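Metazoan TIR-STING fusion (Crassostrea gigas, PDB 6WT6) joins a TIR domain to a STING ligand-binding domain in a single chain, as a member of the animal STING family. Local coordinates at residues 28-42 / 81-95. Numbering follows the deposited sequence.
Sequences PHVYHAFISYCADAD and IHCSKNVILVISPAS
Phe34, which buries more surface in this contact than any other residue, packs against Ile81 and Ser84. With CG anti to the backbone N (chi1 172°), the Phe34 side chain projects from the same face of the sheet as Ser84 and Val87. Its CD2 lies 3.9 Å from Ile81 CG1, where the two side chains cross, while Val87 CG1 sits at the ring edge, running alongside. Ser84 OG lies 3.1 Å from Phe34 CB, its position fixed by a hydrogen bond to Ala80 O one turn back. The backbone of Phe34 is tied to strand 84-91 at both its N and its O: Phe34 N gives to Asn86 O, and Ile88 N reaches Phe34 O at 2.7 Å, one residue on either side of Val87. Such pairing of neighbouring parallel strands is the centre of the TIR fold, whose four-stranded sheet places strand 31-36 between 60-62 and 84-91, with helices packed around it. At the N-terminal end Cys83 has the next most buried surface; its O is gripped twice, by Val30 N at 2.9 Å in the carbonyl plane and by Tyr31 N from a tilted position, while Cys83 CB meets Val30 CG2 at 3.6 Å. Nearby, Lys85 CA stands over the centre of the His29 ring, a CH-pi contact of 3.8 Å to the centroid. Beyond the strands, Ser92 OG, also the N-cap acceptor for Ser95 N, donates to Asp42 OD2 on its syn side at 2.7 Å.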
loop_
_atom_site.group_PDB
_atom_site.type_symbol
_atom_site.label_atom_id
_atom_site.label_comp_id
_atom_site.label_asym_id
_atom_site.label_seq_id
_atom_site.Cartn_x
_atom_site.Cartn_y
_atom_site.Cartn_z
ATOM N N PRO A 28 17.288 4.105 -16.007
ATOM C CA PRO A 28 17.830 3.804 -14.673
ATOM C C PRO A 28 18.861 2.691 -14.691
ATOM O O PRO A 28 19.752 2.672 -13.833
ATOM C CB PRO A 28 16.581 3.411 -13.876
ATOM C CG PRO A 28 15.687 2.810 -14.888
ATOM C CD PRO A 28 15.921 3.573 -16.166
ATOM N N HIS A 29 18.784 1.779 -15.657
ATOM C CA HIS A 29 19.636 0.598 -15.644
ATOM C C HIS A 29 21.061 0.935 -16.066
ATOM O O HIS A 29 21.283 1.616 -17.073
ATOM C CB HIS A 29 19.057 -0.479 -16.559
ATOM C CG HIS A 29 17.685 -0.934 -16.169
ATOM N ND1 HIS A 29 16.809 -1.501 -17.069
ATOM C CD2 HIS A 29 17.037 -0.905 -14.980
ATOM C CE1 HIS A 29 15.681 -1.805 -16.453
ATOM N NE2 HIS A 29 15.793 -1.453 -15.184
ATOM N N VAL A 30 22.028 0.453 -15.285
ATOM C CA VAL A 30 23.444 0.557 -15.621
ATOM C C VAL A 30 24.081 -0.823 -15.500
ATOM O O VAL A 30 25.247 -1.016 -15.858
ATOM C CB VAL A 30 24.171 1.584 -14.732
ATOM C CG1 VAL A 30 23.538 2.963 -14.870
ATOM C CG2 VAL A 30 24.166 1.136 -13.286
ATOM N N TYR A 31 23.320 -1.789 -14.989
ATOM C CA TYR A 31 23.747 -3.179 -14.921
ATOM C C TYR A 31 22.683 -4.069 -15.545
ATOM O O TYR A 31 21.485 -3.794 -15.438
ATOM C CB TYR A 31 23.997 -3.650 -13.479
ATOM C CG TYR A 31 24.873 -2.745 -12.649
ATOM C CD1 TYR A 31 26.232 -2.637 -12.902
ATOM C CD2 TYR A 31 24.342 -2.019 -11.590
ATOM C CE1 TYR A 31 27.040 -1.815 -12.136
ATOM C CE2 TYR A 31 25.140 -1.197 -10.817
ATOM C CZ TYR A 31 26.488 -1.097 -11.095
ATOM O OH TYR A 31 27.283 -0.277 -10.326
ATOM N N HIS A 32 23.133 -5.149 -16.189
ATOM C CA HIS A 32 22.198 -6.164 -16.663
ATOM C C HIS A 32 21.641 -6.985 -15.507
ATOM O O HIS A 32 20.462 -7.356 -15.515
ATOM C CB HIS A 32 22.874 -7.081 -17.684
ATOM C CG HIS A 32 23.156 -6.424 -19.000
ATOM N ND1 HIS A 32 24.322 -5.735 -19.253
ATOM C CD2 HIS A 32 22.421 -6.351 -20.134
ATOM C CE1 HIS A 32 24.293 -5.264 -20.486
ATOM N NE2 HIS A 32 23.151 -5.623 -21.043
ATOM N N ALA A 33 22.468 -7.285 -14.509
ATOM C CA ALA A 33 22.033 -8.144 -13.420
ATOM C C ALA A 33 22.730 -7.758 -12.125
ATOM O O ALA A 33 23.932 -7.476 -12.114
ATOM C CB ALA A 33 22.299 -9.621 -13.735
ATOM N N PHE A 34 21.963 -7.737 -11.040
ATOM C CA PHE A 34 22.506 -7.650 -9.695
ATOM C C PHE A 34 22.504 -9.045 -9.091
ATOM O O PHE A 34 21.468 -9.716 -9.070
ATOM C CB PHE A 34 21.694 -6.696 -8.817
ATOM C CG PHE A 34 22.103 -6.707 -7.366
ATOM C CD1 PHE A 34 23.274 -6.088 -6.957
ATOM C CD2 PHE A 34 21.314 -7.328 -6.411
ATOM C CE1 PHE A 34 23.653 -6.093 -5.623
ATOM C CE2 PHE A 34 21.688 -7.336 -5.074
ATOM C CZ PHE A 34 22.859 -6.717 -4.682
ATOM N N ILE A 35 23.665 -9.479 -8.616
ATOM C CA ILE A 35 23.814 -10.786 -7.992
ATOM C C ILE A 35 23.645 -10.607 -6.488
ATOM O O ILE A 35 24.523 -10.065 -5.812
ATOM C CB ILE A 35 25.165 -11.420 -8.345
ATOM C CG1 ILE A 35 25.222 -11.712 -9.844
ATOM C CG2 ILE A 35 25.394 -12.690 -7.542
ATOM C CD1 ILE A 35 26.519 -12.319 -10.302
ATOM N N SER A 36 22.501 -11.048 -5.968
ATOM C CA SER A 36 22.202 -10.988 -4.544
ATOM C C SER A 36 22.587 -12.319 -3.909
ATOM O O SER A 36 22.032 -13.364 -4.263
ATOM C CB SER A 36 20.722 -10.684 -4.311
ATOM O OG SER A 36 20.444 -10.509 -2.934
ATOM N N TYR A 37 23.533 -12.276 -2.974
ATOM C CA TYR A 37 24.047 -13.482 -2.347
ATOM C C TYR A 37 24.293 -13.218 -0.871
ATOM O O TYR A 37 24.463 -12.074 -0.443
ATOM C CB TYR A 37 25.337 -13.962 -3.024
ATOM C CG TYR A 37 26.486 -12.979 -2.927
ATOM C CD1 TYR A 37 26.554 -11.870 -3.764
ATOM C CD2 TYR A 37 27.508 -13.164 -2.005
ATOM C CE1 TYR A 37 27.602 -10.970 -3.677
ATOM C CE2 TYR A 37 28.558 -12.274 -1.914
ATOM C CZ TYR A 37 28.602 -11.180 -2.748
ATOM O OH TYR A 37 29.651 -10.294 -2.656
ATOM N N CYS A 38 24.297 -14.299 -0.091
ATOM C CA CYS A 38 24.702 -14.226 1.307
ATOM C C CYS A 38 26.222 -14.285 1.385
ATOM O O CYS A 38 26.828 -15.289 0.999
ATOM C CB CYS A 38 24.080 -15.361 2.117
ATOM S SG CYS A 38 24.689 -15.455 3.821
ATOM N N ALA A 39 26.837 -13.209 1.881
ATOM C CA ALA A 39 28.293 -13.151 1.936
ATOM C C ALA A 39 28.883 -14.175 2.899
ATOM O O ALA A 39 30.060 -14.527 2.766
ATOM C CB ALA A 39 28.740 -11.740 2.315
ATOM N N ASP A 40 28.091 -14.667 3.856
ATOM C CA ASP A 40 28.584 -15.655 4.811
ATOM C C ASP A 40 28.748 -17.034 4.183
ATOM O O ASP A 40 29.661 -17.774 4.566
ATOM C CB ASP A 40 27.656 -15.745 6.025
ATOM C CG ASP A 40 27.598 -14.446 6.813
ATOM O OD1 ASP A 40 28.585 -13.690 6.789
ATOM O OD2 ASP A 40 26.559 -14.190 7.460
ATOM N N ALA A 41 27.892 -17.406 3.231
ATOM C CA ALA A 41 27.921 -18.751 2.664
ATOM C C ALA A 41 28.358 -18.751 1.203
ATOM O O ALA A 41 29.469 -19.197 0.894
ATOM C CB ALA A 41 26.556 -19.415 2.825
ATOM N N ASP A 42 27.506 -18.272 0.292
ATOM C CA ASP A 42 27.681 -18.486 -1.139
ATOM C C ASP A 42 28.492 -17.396 -1.829
ATOM O O ASP A 42 28.183 -17.046 -2.977
ATOM C CB ASP A 42 26.322 -18.608 -1.829
ATOM C CG ASP A 42 25.511 -19.772 -1.326
ATOM O OD1 ASP A 42 26.088 -20.661 -0.668
ATOM O OD2 ASP A 42 24.299 -19.794 -1.610
ATOM N N ILE A 81 19.802 -2.473 -6.957
ATOM C CA ILE A 81 18.649 -3.177 -7.515
ATOM C C ILE A 81 17.879 -2.270 -8.468
ATOM O O ILE A 81 17.411 -2.710 -9.527
ATOM C CB ILE A 81 17.752 -3.708 -6.381
ATOM C CG1 ILE A 81 18.506 -4.749 -5.548
ATOM C CG2 ILE A 81 16.462 -4.289 -6.940
ATOM C CD1 ILE A 81 17.741 -5.234 -4.334
ATOM N N HIS A 82 17.745 -0.987 -8.115
ATOM C CA HIS A 82 17.032 -0.049 -8.979
ATOM C C HIS A 82 17.706 0.084 -10.338
ATOM O O HIS A 82 17.025 0.249 -11.357
ATOM C CB HIS A 82 16.932 1.317 -8.298
ATOM C CG HIS A 82 16.172 2.333 -9.094
ATOM N ND1 HIS A 82 14.960 2.055 -9.688
ATOM C CD2 HIS A 82 16.452 3.624 -9.395
ATOM C CE1 HIS A 82 14.525 3.133 -10.319
ATOM N NE2 HIS A 82 15.410 4.098 -10.156
ATOM N N CYS A 83 19.035 0.003 -10.375
ATOM C CA CYS A 83 19.800 0.148 -11.604
ATOM C C CYS A 83 20.083 -1.178 -12.291
ATOM O O CYS A 83 20.812 -1.200 -13.286
ATOM C CB CYS A 83 21.126 0.857 -11.315
ATOM S SG CYS A 83 20.946 2.469 -10.525
ATOM N N SER A 84 19.542 -2.281 -11.790
ATOM C CA SER A 84 19.764 -3.588 -12.386
ATOM C C SER A 84 18.501 -4.047 -13.101
ATOM O O SER A 84 17.418 -4.084 -12.507
ATOM C CB SER A 84 20.187 -4.616 -11.335
ATOM O OG SER A 84 21.527 -4.394 -10.925
ATOM N N LYS A 85 18.653 -4.384 -14.381
ATOM C CA LYS A 85 17.537 -4.901 -15.163
ATOM C C LYS A 85 16.976 -6.174 -14.539
ATOM O O LYS A 85 15.766 -6.286 -14.305
ATOM C CB LYS A 85 18.003 -5.139 -16.598
ATOM C CG LYS A 85 17.070 -5.942 -17.469
ATOM C CD LYS A 85 17.871 -6.582 -18.589
ATOM C CE LYS A 85 16.984 -7.179 -19.650
ATOM N NZ LYS A 85 16.369 -6.112 -20.474
ATOM N N ASN A 86 17.843 -7.137 -14.244
ATOM C CA ASN A 86 17.453 -8.360 -13.564
ATOM C C ASN A 86 18.166 -8.456 -12.219
ATOM O O ASN A 86 19.219 -7.851 -12.001
ATOM C CB ASN A 86 17.766 -9.599 -14.420
ATOM C CG ASN A 86 16.885 -9.693 -15.660
ATOM O OD1 ASN A 86 17.182 -9.099 -16.696
ATOM N ND2 ASN A 86 15.801 -10.453 -15.560
ATOM N N VAL A 87 17.569 -9.215 -11.304
ATOM C CA VAL A 87 18.173 -9.531 -10.014
ATOM C C VAL A 87 18.302 -11.045 -9.927
ATOM O O VAL A 87 17.298 -11.765 -10.015
ATOM C CB VAL A 87 17.352 -8.983 -8.834
ATOM C CG1 VAL A 87 17.914 -9.490 -7.516
ATOM C CG2 VAL A 87 17.348 -7.466 -8.855
ATOM N N ILE A 88 19.530 -11.527 -9.755
ATOM C CA ILE A 88 19.819 -12.952 -9.653
ATOM C C ILE A 88 19.911 -13.318 -8.177
ATOM O O ILE A 88 20.780 -12.813 -7.455
ATOM C CB ILE A 88 21.115 -13.311 -10.397
ATOM C CG1 ILE A 88 20.933 -13.135 -11.907
ATOM C CG2 ILE A 88 21.550 -14.729 -10.073
ATOM C CD1 ILE A 88 22.210 -13.301 -12.697
ATOM N N LEU A 89 19.010 -14.188 -7.721
ATOM C CA LEU A 89 18.988 -14.659 -6.341
ATOM C C LEU A 89 19.721 -15.991 -6.254
ATOM O O LEU A 89 19.336 -16.959 -6.918
ATOM C CB LEU A 89 17.553 -14.814 -5.836
ATOM C CG LEU A 89 16.663 -13.571 -5.750
ATOM C CD1 LEU A 89 15.277 -13.957 -5.251
ATOM C CD2 LEU A 89 17.281 -12.515 -4.848
ATOM N N VAL A 90 20.773 -16.040 -5.438
ATOM C CA VAL A 90 21.533 -17.265 -5.204
ATOM C C VAL A 90 20.961 -17.910 -3.944
ATOM O O VAL A 90 21.318 -17.540 -2.823
ATOM C CB VAL A 90 23.030 -16.989 -5.070
ATOM C CG1 VAL A 90 23.797 -18.296 -4.936
ATOM C CG2 VAL A 90 23.532 -16.184 -6.259
ATOM N N ILE A 91 20.079 -18.885 -4.130
ATOM C CA ILE A 91 19.308 -19.477 -3.043
ATOM C C ILE A 91 19.821 -20.893 -2.815
ATOM O O ILE A 91 19.596 -21.790 -3.638
ATOM C CB ILE A 91 17.806 -19.472 -3.348
ATOM C CG1 ILE A 91 17.312 -18.034 -3.523
ATOM C CG2 ILE A 91 17.041 -20.184 -2.244
ATOM C CD1 ILE A 91 15.823 -17.923 -3.742
ATOM N N SER A 92 20.497 -21.095 -1.685
ATOM C CA SER A 92 21.057 -22.382 -1.293
ATOM C C SER A 92 20.388 -22.852 -0.006
ATOM O O SER A 92 19.543 -22.132 0.542
ATOM C CB SER A 92 22.572 -22.262 -1.112
ATOM O OG SER A 92 22.891 -21.429 -0.009
ATOM N N PRO A 93 20.707 -24.049 0.504
ATOM C CA PRO A 93 20.217 -24.399 1.847
ATOM C C PRO A 93 20.701 -23.445 2.923
ATOM O O PRO A 93 19.950 -23.137 3.856
ATOM C CB PRO A 93 20.755 -25.823 2.055
ATOM C CG PRO A 93 21.834 -25.992 1.033
ATOM C CD PRO A 93 21.358 -25.203 -0.140
ATOM N N ALA A 94 21.938 -22.957 2.814
ATOM C CA ALA A 94 22.461 -22.019 3.800
ATOM C C ALA A 94 21.903 -20.616 3.609
ATOM O O ALA A 94 21.826 -19.848 4.576
ATOM C CB ALA A 94 23.989 -21.988 3.741
ATOM N N SER A 95 21.510 -20.263 2.381
ATOM C CA SER A 95 20.967 -18.930 2.134
ATOM C C SER A 95 19.671 -18.700 2.898
ATOM O O SER A 95 19.349 -17.556 3.243
ATOM C CB SER A 95 20.734 -18.718 0.637
ATOM O OG SER A 95 21.955 -18.534 -0.059
HETATM O O HOH W 1 14.369 -3.027 -13.194
#